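Local coordinates for Lmo0325 protein (Listeria monocytogenes EGD-e, PDB 4RYK), which probably binds DNA as a dimeric Rgg-like transcriptional regulator, carrying an N-terminal helix-turn-helix domain of the XRE type, at residues 33-36 / 37-41; 23-26 / 27-31; 48-51 / 52-56; 13-16 / 17-21. One frame throughout, in Å; residues are numbered along the deposited sequence. Where two conformers were deposited one is given.

In the fold
All four contacts lie in the small helical N-terminal domain. Contacts 2 and 1, in series along the chain with centres about 10 Å apart, are the starts of the two helices of the helix-turn-helix; the turn between them, 30-34, binds the glycan, whose glucose both touch. Contact 4, on helix 10-20, joins contact 2 through R18 NH1, 2.8 Å from L23 O, a probable hydrogen bond. Contact 3 opens helix 50-60, its centre about 13 Å from that of contact 1, and F41 packs against both I48 and F53. I14, Y29, F41, F53 and I56 form the shared core. Contacts 2, 3 and 4 also touch the second subunit.

Contact 1. Residues 33-36 / 37-41; sequences ISRS and YAIGF. With GLC (alpha-D-glucopyranose), chain B.
S34 and Y37 meet at the start of helix 35-42, where S34 OG accepts a weak capping bond of 3.3 Å from Y37 N. A chi1 of 66° places OG between the backbone N and the carbonyl carbon, facing the first turn. Serine suits this N-cap because its oxygen sits on a short arm that can turn back to an amide of the first turn. The backbone bonds begin at once: A38 N reaches S34 O at 2.8 Å, I39 N reaches R35 O at 3.1 Å, and G40 N meets S36 O at 3.0 Å with an almost straight N-H.

I33, just before the cap, and A38, four residues beyond it, make the apolar partner of this cap, a hydrophobic staple. I33 CD1 lies 3.6 Å from A38 CA. The same CD1 comes to the edge of the Y37 ring, in its plane, 3.8 Å from CD2, and the two side chains cross at about a right angle. Staple and cap open the second helix of the helix-turn-helix, which in XRE-type domains is the recognition helix, so this helix probably faces DNA. I33 packs further on L52, and the Y37 ring stacks on H46.

R35 folds over toward the next turn, bent at chi2 and chi3. Its NH1 rests 3.6 Å from A38 CB, and I39 CG1 lies at the edge of the guanidinium. Q25 and Y29 of helix 25-29 also touch this side chain.

At this end of the turn the glycan is merely close, S34 N lying 3.6 Å from glucose O5, and the fructose unit touches S34; G31 N bonds the glucose.

Contact 2. Residues 23-26 / 27-31; sequences LTQK and EVYTG. With GLC (alpha-D-glucopyranose), chain B.
T24 and E27 grip each other three times in a capping box. E27 N gives its hydrogen to T24 OG1 at 3.0 Å, while the carboxylate returns to the N-cap residue, with E27 OE2 accepting from T24 N at 3.0 Å in a nearly straight bond (173°). T24 OG1 also donates to E27 OE2, at 3.1 Å, so one hydroxyl both gives and receives. The two donors reach OE2 differently: T24 N on its anti side and close to the carboxylate plane, OG1 from well above that plane. A chi1 of 81° sends the E27 chain back between its own N and carbonyl carbon, which lets it cross T24. Glutamate suits the place, since its negative charge should also be stabilised by the start of the helix.

L23 and V28 add a hydrophobic staple around the box, with L23 CB 4.0 Å from V28 CG2. L23 CD2 lies against the carboxylate carbon of E27.

At the other end, T30 N makes a weak bond of 3.3 Å to K26 O; the contact of T30 OG1 with that oxygen is too short to be trusted. G31, with the positive phi of 81° that glycine accepts easily, donates from its N to glucose O6 at 2.8 Å.

This short helix 25-29 is the first of the helix-turn-helix. V28 and Y29 face inward, V28 on R18 and I60, Y29 on I14, A38, F41 and I56. Y29 OH and Q25 NE2 both bond to E42 of helix 35-42, R59 of helix 50-60 holds T30 O, and Q112 of the second subunit packs on L23 and E27.

Contact 3. Residues 48-51 / 52-56; sequences ITLS and LFEEI
I48 reaches across the start of helix 50-60 to L52, F53 and I56. Its CB packs against the F41 ring of the preceding helix, and from there the chain forks. The CG2 branch goes to F53, coming within 3.6 Å of CD1 at an oblique angle to the ring. The other branch takes CG1 over the first turn, 4.2 Å from I56 CD1, because chi1 of -158° sets it anti to the backbone N. At the tip, CD1 rests 3.9 Å from L52 CB. A branched isoleucine suits the spot because its two branches reach three apolar neighbours, and its pairing with F53 across the N-cap is a hydrophobic staple.

T49 is that N-cap. Its OG1 accepts a weak bond of 3.3 Å from L52 N, and its carbonyl O takes F53 N at 2.9 Å. E54 N follows with 3.0 Å to L50 O.

E54 makes a salt bridge with R72 and a hydrogen bond with Y10 OH, both of the second subunit, and S51 OG bonds to its E47. The dimer contact is thus mixed, these polar bonds joining apolar packing by L50 and F53, while I48, F53 and I56 also face the domain core.

Contact 4. Residues 13-16 / 17-21; sequences LIRE and IRLSK
L13 and I17 are joined by one of the regular bonds along helix 10-20, I17 N reaching L13 O at 2.9 Å. R18 N to I14 O and L19 N to R15 O follow, each at 2.8 Å and close to straight. S20 N to E16 O, 2.9 Å, bends to 145° as the helix nears its end. There I17 O is shared by two donors: S20 OG at 2.6 Å and K21 N at 3.1 Å. Serine suits this last turn because its hydroxyl, held by chi1 of 68°, can fold back on the carbonyl of the preceding turn.

Two charged side chains have clear partners. The R18 guanidinium is buried and well supplied: NE forms a salt bridge with E42 and NH1 bonds to L23 O, tying helix 10-20 to helix 35-42 and to the loop leading into helix 25-29, which R18 also touches through Q25 and V28. A bend at chi3 turns the group out of the line of its extended aliphatic part. K21 NZ is satisfied by E163 and T160 of the second subunit.

Apolar contacts accompany these bonds. L13 CG lies 3.8 Å from I17 CD1; I17 packs further on I60, and L13 on F67 and I70. On the solvent side, L19 CD1 sits over one face of the R15 guanidinium, 3.5 Å from CZ, but R15 was modelled in two conformers and this packing describes just one of them.

Buried charge here is thus paired: R18 within its own domain and K21 across the subunit interface, whereas R15, exposed and beside E42, is probably less firmly held.

Contact 1. Residues 33-36 / 37-41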
loop_
_atom_site.group_PDB
_atom_site.type_symbol
_atom_site.label_atom_id
_atom_site.label_comp_id
_atom_site.label_asym_id
_atom_site.label_seq_id
_atom_site.Cartn_x
_atom_site.Cartn_y
_atom_site.Cartn_z
ATOM N N ILE A 33 0.469 -31.626 1.100
ATOM C CA ILE A 33 -0.261 -32.557 0.260
ATOM C C ILE A 33 0.700 -33.588 -0.312
ATOM O O ILE A 33 1.905 -33.365 -0.385
ATOM C CB ILE A 33 -0.918 -31.859 -0.927
ATOM C CG1 ILE A 33 0.121 -31.001 -1.711
ATOM C CG2 ILE A 33 -2.081 -31.023 -0.440
ATOM C CD1 ILE A 33 -0.384 -30.428 -3.016
ATOM N N SER A 34 0.136 -34.676 -0.788
ATOM C CA SER A 34 0.912 -35.785 -1.235
ATOM C C SER A 34 1.543 -35.498 -2.568
ATOM O O SER A 34 1.167 -34.565 -3.302
ATOM C CB SER A 34 0.022 -36.995 -1.398
ATOM O OG SER A 34 -0.882 -36.732 -2.445
ATOM N N ARG A 35 2.488 -36.356 -2.866
ATOM C CA ARG A 35 3.256 -36.261 -4.054
ATOM C C ARG A 35 2.386 -36.119 -5.277
ATOM O O ARG A 35 2.522 -35.176 -6.029
ATOM C CB ARG A 35 4.155 -37.499 -4.172
ATOM C CG ARG A 35 4.939 -37.623 -5.486
ATOM C CD ARG A 35 6.145 -36.675 -5.606
ATOM N NE ARG A 35 6.141 -35.595 -4.601
ATOM C CZ ARG A 35 5.720 -34.334 -4.788
ATOM N NH1 ARG A 35 5.259 -33.929 -5.988
ATOM N NH2 ARG A 35 5.752 -33.473 -3.746
ATOM N N SER A 36 1.479 -37.045 -5.484
ATOM C CA SER A 36 0.734 -37.027 -6.726
ATOM C C SER A 36 -0.301 -35.932 -6.737
ATOM O O SER A 36 -0.659 -35.415 -7.791
ATOM C CB SER A 36 0.069 -38.362 -6.964
ATOM O OG SER A 36 -0.619 -38.732 -5.807
ATOM N N TYR A 37 -0.792 -35.561 -5.567
ATOM C CA TYR A 37 -1.709 -34.463 -5.527
ATOM C C TYR A 37 -0.957 -33.205 -5.993
ATOM O O TYR A 37 -1.472 -32.439 -6.806
ATOM C CB TYR A 37 -2.348 -34.294 -4.149
ATOM C CG TYR A 37 -3.599 -33.488 -4.267
ATOM C CD1 TYR A 37 -4.836 -34.080 -4.597
ATOM C CD2 TYR A 37 -3.552 -32.112 -4.132
ATOM C CE1 TYR A 37 -5.992 -33.296 -4.757
ATOM C CE2 TYR A 37 -4.684 -31.332 -4.287
ATOM C CZ TYR A 37 -5.891 -31.921 -4.593
ATOM O OH TYR A 37 -6.949 -31.058 -4.712
ATOM N N ALA A 38 0.286 -33.055 -5.540
ATOM C CA ALA A 38 1.107 -31.908 -5.911
ATOM C C ALA A 38 1.374 -31.856 -7.438
ATOM O O ALA A 38 1.303 -30.797 -8.064
ATOM C CB ALA A 38 2.426 -31.952 -5.132
ATOM N N ILE A 39 1.665 -33.008 -8.007
ATOM C CA ILE A 39 1.849 -33.141 -9.446
ATOM C C ILE A 39 0.607 -32.703 -10.189
ATOM O O ILE A 39 0.689 -31.921 -11.117
ATOM C CB ILE A 39 2.182 -34.597 -9.820
ATOM C CG1 ILE A 39 3.647 -34.893 -9.426
ATOM C CG2 ILE A 39 1.950 -34.837 -11.307
ATOM C CD1 ILE A 39 4.043 -36.363 -9.415
ATOM N N GLY A 40 -0.554 -33.190 -9.777
ATOM C CA GLY A 40 -1.807 -32.743 -10.365
ATOM C C GLY A 40 -2.070 -31.258 -10.223
ATOM O O GLY A 40 -2.438 -30.597 -11.193
ATOM N N PHE A 41 -1.877 -30.731 -9.019
ATOM C CA PHE A 41 -2.075 -29.297 -8.750
ATOM C C PHE A 41 -1.205 -28.471 -9.677
ATOM O O PHE A 41 -1.668 -27.490 -10.233
ATOM C CB PHE A 41 -1.706 -29.018 -7.290
ATOM C CG PHE A 41 -1.594 -27.571 -6.922
ATOM C CD1 PHE A 41 -2.704 -26.726 -6.978
ATOM C CD2 PHE A 41 -0.389 -27.067 -6.430
ATOM C CE1 PHE A 41 -2.605 -25.404 -6.606
ATOM C CE2 PHE A 41 -0.286 -25.740 -6.057
ATOM C CZ PHE A 41 -1.406 -24.904 -6.154
HETATM C C1 GLC B . -0.756 -36.217 3.000
HETATM C C2 GLC B . -1.441 -35.507 4.186
HETATM C C3 GLC B . -0.462 -34.602 4.907
HETATM C C4 GLC B . 0.783 -35.454 5.042
HETATM C C5 GLC B . 1.422 -35.257 3.663
HETATM C C6 GLC B . 2.745 -35.973 3.417
HETATM O O2 GLC B . -2.558 -34.724 3.764
HETATM O O3 GLC B . -0.954 -34.128 6.155
HETATM O O4 GLC B . 1.547 -35.059 6.188
HETATM O O5 GLC B . 0.508 -35.643 2.618
HETATM O O6 GLC B . 3.484 -35.065 2.587
#

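Contact 2. Residues 23-26 / 27-31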
loop_
_atom_site.group_PDB
_atom_site.type_symbol
_atom_site.label_atom_id
_atom_site.label_comp_id
_atom_site.label_asym_id
_atom_site.label_seq_id
_atom_site.Cartn_x
_atom_site.Cartn_y
_atom_site.Cartn_z
ATOM N N LEU A 23 13.605 -24.747 -6.046
ATOM C CA LEU A 23 13.005 -25.575 -4.995
ATOM C C LEU A 23 12.428 -26.860 -5.534
ATOM O O LEU A 23 11.893 -26.909 -6.661
ATOM C CB LEU A 23 11.906 -24.807 -4.261
ATOM C CG LEU A 23 12.407 -23.532 -3.549
ATOM C CD1 LEU A 23 11.251 -22.635 -3.170
ATOM C CD2 LEU A 23 13.263 -23.841 -2.338
ATOM N N THR A 24 12.540 -27.916 -4.734
ATOM C CA THR A 24 12.016 -29.217 -5.149
ATOM C C THR A 24 10.534 -29.304 -4.747
ATOM O O THR A 24 10.071 -28.525 -3.911
ATOM C CB THR A 24 12.782 -30.384 -4.513
ATOM O OG1 THR A 24 12.697 -30.291 -3.094
ATOM C CG2 THR A 24 14.245 -30.350 -4.892
ATOM N N GLN A 25 9.810 -30.223 -5.381
ATOM C CA GLN A 25 8.462 -30.563 -4.984
ATOM C C GLN A 25 8.468 -31.127 -3.612
ATOM O O GLN A 25 7.606 -30.841 -2.820
ATOM C CB GLN A 25 7.878 -31.599 -5.939
ATOM C CG GLN A 25 7.579 -31.033 -7.325
ATOM C CD GLN A 25 6.897 -32.037 -8.219
ATOM O OE1 GLN A 25 7.347 -33.151 -8.334
ATOM N NE2 GLN A 25 5.826 -31.634 -8.871
ATOM N N LYS A 26 9.444 -31.963 -3.329
ATOM C CA LYS A 26 9.574 -32.502 -2.007
ATOM C C LYS A 26 9.627 -31.410 -0.934
ATOM O O LYS A 26 8.946 -31.502 0.087
ATOM C CB LYS A 26 10.801 -33.385 -1.898
ATOM C CG LYS A 26 10.827 -34.137 -0.586
ATOM C CD LYS A 26 12.204 -34.707 -0.307
ATOM C CE LYS A 26 12.215 -35.484 0.998
ATOM N NZ LYS A 26 13.160 -36.618 0.835
ATOM N N GLU A 27 10.427 -30.388 -1.104
ATOM C CA GLU A 27 10.472 -29.419 -0.027
ATOM C C GLU A 27 9.312 -28.436 -0.017
ATOM O O GLU A 27 8.990 -27.876 1.017
ATOM C CB GLU A 27 11.823 -28.728 0.020
ATOM C CG GLU A 27 12.049 -27.606 -0.934
ATOM C CD GLU A 27 13.555 -27.356 -1.108
ATOM O OE1 GLU A 27 14.215 -26.861 -0.151
ATOM O OE2 GLU A 27 14.078 -27.655 -2.199
ATOM N N VAL A 28 8.641 -28.244 -1.138
ATOM C CA VAL A 28 7.516 -27.337 -1.126
ATOM C C VAL A 28 6.253 -28.010 -0.534
ATOM O O VAL A 28 5.524 -27.394 0.228
ATOM C CB VAL A 28 7.234 -26.781 -2.517
ATOM C CG1 VAL A 28 5.870 -26.156 -2.571
ATOM C CG2 VAL A 28 8.279 -25.753 -2.893
ATOM N N TYR A 29 6.014 -29.274 -0.871
ATOM C CA TYR A 29 4.724 -29.899 -0.608
ATOM C C TYR A 29 4.641 -30.868 0.570
ATOM O O TYR A 29 3.524 -31.136 1.042
ATOM C CB TYR A 29 4.206 -30.582 -1.872
ATOM C CG TYR A 29 3.947 -29.599 -2.997
ATOM C CD1 TYR A 29 2.871 -28.713 -2.942
ATOM C CD2 TYR A 29 4.806 -29.515 -4.070
ATOM C CE1 TYR A 29 2.632 -27.826 -3.957
ATOM C CE2 TYR A 29 4.581 -28.629 -5.098
ATOM C CZ TYR A 29 3.497 -27.777 -5.033
ATOM O OH TYR A 29 3.314 -26.894 -6.061
ATOM N N THR A 30 5.791 -31.344 1.050
ATOM C CA THR A 30 5.834 -32.351 2.073
ATOM C C THR A 30 5.155 -31.867 3.335
ATOM O O THR A 30 5.407 -30.764 3.798
ATOM C CB THR A 30 7.268 -32.760 2.456
ATOM O OG1 THR A 30 7.923 -33.252 1.304
ATOM C CG2 THR A 30 7.242 -33.918 3.461
ATOM N N GLY A 31 4.258 -32.702 3.841
ATOM C CA GLY A 31 3.444 -32.388 5.004
ATOM C C GLY A 31 2.244 -31.521 4.652
ATOM O O GLY A 31 1.415 -31.242 5.509
HETATM C C1 GLC B . -0.756 -36.217 3.000
HETATM C C2 GLC B . -1.441 -35.507 4.186
HETATM C C3 GLC B . -0.462 -34.602 4.907
HETATM C C4 GLC B . 0.783 -35.454 5.042
HETATM C C5 GLC B . 1.422 -35.257 3.663
HETATM C C6 GLC B . 2.745 -35.973 3.417
HETATM O O2 GLC B . -2.558 -34.724 3.764
HETATM O O3 GLC B . -0.954 -34.128 6.155
HETATM O O4 GLC B . 1.547 -35.059 6.188
HETATM O O5 GLC B . 0.508 -35.643 2.618
HETATM O O6 GLC B . 3.484 -35.065 2.587
#

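Contact 3. Residues 48-51 / 52-56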
loop_
_atom_site.group_PDB
_atom_site.type_symbol
_atom_site.label_atom_id
_atom_site.label_comp_id
_atom_site.label_asym_id
_atom_site.label_seq_id
_atom_site.Cartn_x
_atom_site.Cartn_y
_atom_site.Cartn_z
ATOM N N ILE A 48 -7.046 -26.335 -5.484
ATOM C CA ILE A 48 -6.496 -26.333 -4.123
ATOM C C ILE A 48 -7.503 -25.658 -3.152
ATOM O O ILE A 48 -8.175 -24.685 -3.547
ATOM C CB ILE A 48 -5.088 -25.635 -4.170
ATOM C CG1 ILE A 48 -4.183 -26.032 -2.994
ATOM C CG2 ILE A 48 -5.208 -24.107 -4.371
ATOM C CD1 ILE A 48 -4.067 -27.516 -2.756
ATOM N N THR A 49 -7.591 -26.127 -1.910
ATOM C CA THR A 49 -8.277 -25.325 -0.887
ATOM C C THR A 49 -7.444 -24.157 -0.498
ATOM O O THR A 49 -6.214 -24.201 -0.553
ATOM C CB THR A 49 -8.589 -26.091 0.393
ATOM O OG1 THR A 49 -7.379 -26.530 0.988
ATOM C CG2 THR A 49 -9.492 -27.289 0.098
ATOM N N LEU A 50 -8.103 -23.108 -0.075
ATOM C CA LEU A 50 -7.426 -21.915 0.377
ATOM C C LEU A 50 -6.493 -22.149 1.573
ATOM O O LEU A 50 -5.399 -21.569 1.608
ATOM C CB LEU A 50 -8.429 -20.803 0.694
ATOM C CG LEU A 50 -7.897 -19.528 1.328
ATOM C CD1 LEU A 50 -6.811 -18.859 0.501
ATOM C CD2 LEU A 50 -9.078 -18.576 1.494
ATOM N N SER A 51 -6.867 -22.991 2.524
ATOM C CA SER A 51 -5.966 -23.199 3.669
ATOM C C SER A 51 -4.710 -23.929 3.248
ATOM O O SER A 51 -3.655 -23.634 3.764
ATOM C CB SER A 51 -6.619 -23.914 4.859
ATOM O OG SER A 51 -7.515 -24.862 4.400
ATOM N N LEU A 52 -4.812 -24.871 2.320
ATOM C CA LEU A 52 -3.628 -25.575 1.868
ATOM C C LEU A 52 -2.779 -24.652 1.042
ATOM O O LEU A 52 -1.543 -24.697 1.101
ATOM C CB LEU A 52 -4.004 -26.782 1.039
ATOM C CG LEU A 52 -4.644 -27.861 1.918
ATOM C CD1 LEU A 52 -5.213 -28.942 1.036
ATOM C CD2 LEU A 52 -3.630 -28.450 2.888
ATOM N N PHE A 53 -3.449 -23.804 0.271
ATOM C CA PHE A 53 -2.758 -22.852 -0.582
ATOM C C PHE A 53 -1.888 -21.887 0.218
ATOM O O PHE A 53 -0.751 -21.667 -0.164
ATOM C CB PHE A 53 -3.732 -22.092 -1.468
ATOM C CG PHE A 53 -3.074 -21.268 -2.535
ATOM C CD1 PHE A 53 -2.429 -21.883 -3.617
ATOM C CD2 PHE A 53 -3.138 -19.886 -2.508
ATOM C CE1 PHE A 53 -1.840 -21.132 -4.621
ATOM C CE2 PHE A 53 -2.526 -19.141 -3.497
ATOM C CZ PHE A 53 -1.879 -19.762 -4.558
ATOM N N GLU A 54 -2.377 -21.376 1.350
ATOM C CA GLU A 54 -1.591 -20.487 2.216
ATOM C C GLU A 54 -0.321 -21.187 2.693
ATOM O O GLU A 54 0.738 -20.564 2.795
ATOM C CB GLU A 54 -2.376 -20.031 3.452
ATOM C CG GLU A 54 -3.624 -19.194 3.211
ATOM C CD GLU A 54 -4.032 -18.421 4.490
ATOM O OE1 GLU A 54 -5.019 -18.802 5.192
ATOM O OE2 GLU A 54 -3.339 -17.444 4.838
ATOM N N GLU A 55 -0.406 -22.479 2.996
ATOM C CA GLU A 55 0.790 -23.197 3.479
ATOM C C GLU A 55 1.802 -23.341 2.363
ATOM O O GLU A 55 3.015 -23.226 2.586
ATOM C CB GLU A 55 0.413 -24.563 4.038
ATOM C CG GLU A 55 -0.490 -24.475 5.264
ATOM C CD GLU A 55 -1.050 -25.815 5.674
ATOM O OE1 GLU A 55 -0.356 -26.845 5.551
ATOM O OE2 GLU A 55 -2.205 -25.842 6.151
ATOM N N ILE A 56 1.320 -23.589 1.153
ATOM C CA ILE A 56 2.228 -23.731 -0.010
ATOM C C ILE A 56 2.917 -22.408 -0.292
ATOM O O ILE A 56 4.121 -22.344 -0.523
ATOM C CB ILE A 56 1.445 -24.215 -1.246
ATOM C CG1 ILE A 56 1.050 -25.680 -1.028
ATOM C CG2 ILE A 56 2.285 -24.049 -2.490
ATOM C CD1 ILE A 56 -0.114 -26.153 -1.885
#

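Contact 4. Residues 13-16 / 17-21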
loop_
_atom_site.group_PDB
_atom_site.type_symbol
_atom_site.label_atom_id
_atom_site.label_comp_id
_atom_site.label_asym_id
_atom_site.label_seq_id
_atom_site.Cartn_x
_atom_site.Cartn_y
_atom_site.Cartn_z
ATOM N N LEU A 13 1.275 -21.527 -11.938
ATOM C CA LEU A 13 2.134 -20.416 -11.535
ATOM C C LEU A 13 3.045 -20.795 -10.348
ATOM O O LEU A 13 4.228 -20.432 -10.307
ATOM C CB LEU A 13 1.315 -19.173 -11.223
ATOM C CG LEU A 13 2.121 -18.003 -10.678
ATOM C CD1 LEU A 13 3.244 -17.621 -11.626
ATOM C CD2 LEU A 13 1.201 -16.804 -10.509
ATOM N N ILE A 14 2.490 -21.540 -9.398
ATOM C CA ILE A 14 3.269 -21.989 -8.277
ATOM C C ILE A 14 4.464 -22.789 -8.806
ATOM O O ILE A 14 5.559 -22.607 -8.357
ATOM C CB ILE A 14 2.465 -22.866 -7.300
ATOM C CG1 ILE A 14 1.384 -22.056 -6.544
ATOM C CG2 ILE A 14 3.401 -23.493 -6.268
ATOM C CD1 ILE A 14 1.929 -21.046 -5.544
ATOM N N ARG A 15 4.220 -23.665 -9.765
ATOM C CA ARG A 15 5.282 -24.466 -10.345
ATOM C C ARG A 15 6.399 -23.602 -10.906
ATOM O O ARG A 15 7.573 -23.833 -10.626
ATOM C CB ARG A 15 4.710 -25.371 -11.425
ATOM C CG ARG A 15 5.744 -25.888 -12.416
ATOM C CD ARG A 15 5.049 -26.418 -13.650
ATOM N NE ARG A 15 6.010 -27.025 -14.543
ATOM C CZ ARG A 15 6.837 -26.325 -15.288
ATOM N NH1 ARG A 15 6.816 -24.990 -15.246
ATOM N NH2 ARG A 15 7.672 -26.963 -16.034
ATOM N N GLU A 16 6.020 -22.595 -11.674
ATOM C CA GLU A 16 6.990 -21.711 -12.318
ATOM C C GLU A 16 7.786 -20.958 -11.268
ATOM O O GLU A 16 9.015 -20.823 -11.359
ATOM C CB GLU A 16 6.238 -20.786 -13.251
ATOM C CG GLU A 16 6.993 -19.547 -13.644
ATOM C CD GLU A 16 6.183 -18.658 -14.591
ATOM O OE1 GLU A 16 6.334 -17.403 -14.518
ATOM O OE2 GLU A 16 5.398 -19.221 -15.407
ATOM N N ILE A 17 7.100 -20.481 -10.226
ATOM C CA ILE A 17 7.820 -19.791 -9.174
ATOM C C ILE A 17 8.763 -20.715 -8.408
ATOM O O ILE A 17 9.927 -20.377 -8.153
ATOM C CB ILE A 17 6.872 -19.089 -8.179
ATOM C CG1 ILE A 17 6.132 -17.931 -8.865
ATOM C CG2 ILE A 17 7.671 -18.536 -7.022
ATOM C CD1 ILE A 17 4.873 -17.498 -8.112
ATOM N N ARG A 18 8.233 -21.867 -8.035
ATOM C CA ARG A 18 9.035 -22.898 -7.404
ATOM C C ARG A 18 10.296 -23.206 -8.200
ATOM O O ARG A 18 11.410 -23.203 -7.643
ATOM C CB ARG A 18 8.201 -24.178 -7.200
ATOM C CG ARG A 18 9.011 -25.322 -6.687
ATOM C CD ARG A 18 8.192 -26.575 -6.497
ATOM N NE ARG A 18 7.783 -27.216 -7.733
ATOM C CZ ARG A 18 8.574 -27.897 -8.558
ATOM N NH1 ARG A 18 9.883 -27.986 -8.341
ATOM N NH2 ARG A 18 8.044 -28.466 -9.634
ATOM N N LEU A 19 10.135 -23.429 -9.500
ATOM C CA LEU A 19 11.271 -23.692 -10.342
ATOM C C LEU A 19 12.244 -22.519 -10.401
ATOM O O LEU A 19 13.476 -22.745 -10.373
ATOM C CB LEU A 19 10.860 -24.118 -11.755
ATOM C CG LEU A 19 10.210 -25.501 -11.750
ATOM C CD1 LEU A 19 9.477 -25.743 -13.069
ATOM C CD2 LEU A 19 11.272 -26.589 -11.541
ATOM N N SER A 20 11.751 -21.287 -10.415
ATOM C CA SER A 20 12.644 -20.116 -10.550
ATOM C C SER A 20 13.527 -20.048 -9.285
ATOM O O SER A 20 14.624 -19.518 -9.303
ATOM C CB SER A 20 11.837 -18.804 -10.716
ATOM O OG SER A 20 11.134 -18.510 -9.496
ATOM N N LYS A 21 13.037 -20.594 -8.181
ATOM C CA LYS A 21 13.785 -20.529 -6.911
ATOM C C LYS A 21 14.674 -21.731 -6.651
ATOM O O LYS A 21 15.391 -21.768 -5.639
ATOM C CB LYS A 21 12.802 -20.338 -5.738
ATOM C CG LYS A 21 12.077 -18.985 -5.801
ATOM C CD LYS A 21 11.324 -18.732 -4.520
ATOM C CE LYS A 21 10.410 -17.519 -4.572
ATOM N NZ LYS A 21 11.074 -16.312 -5.123
#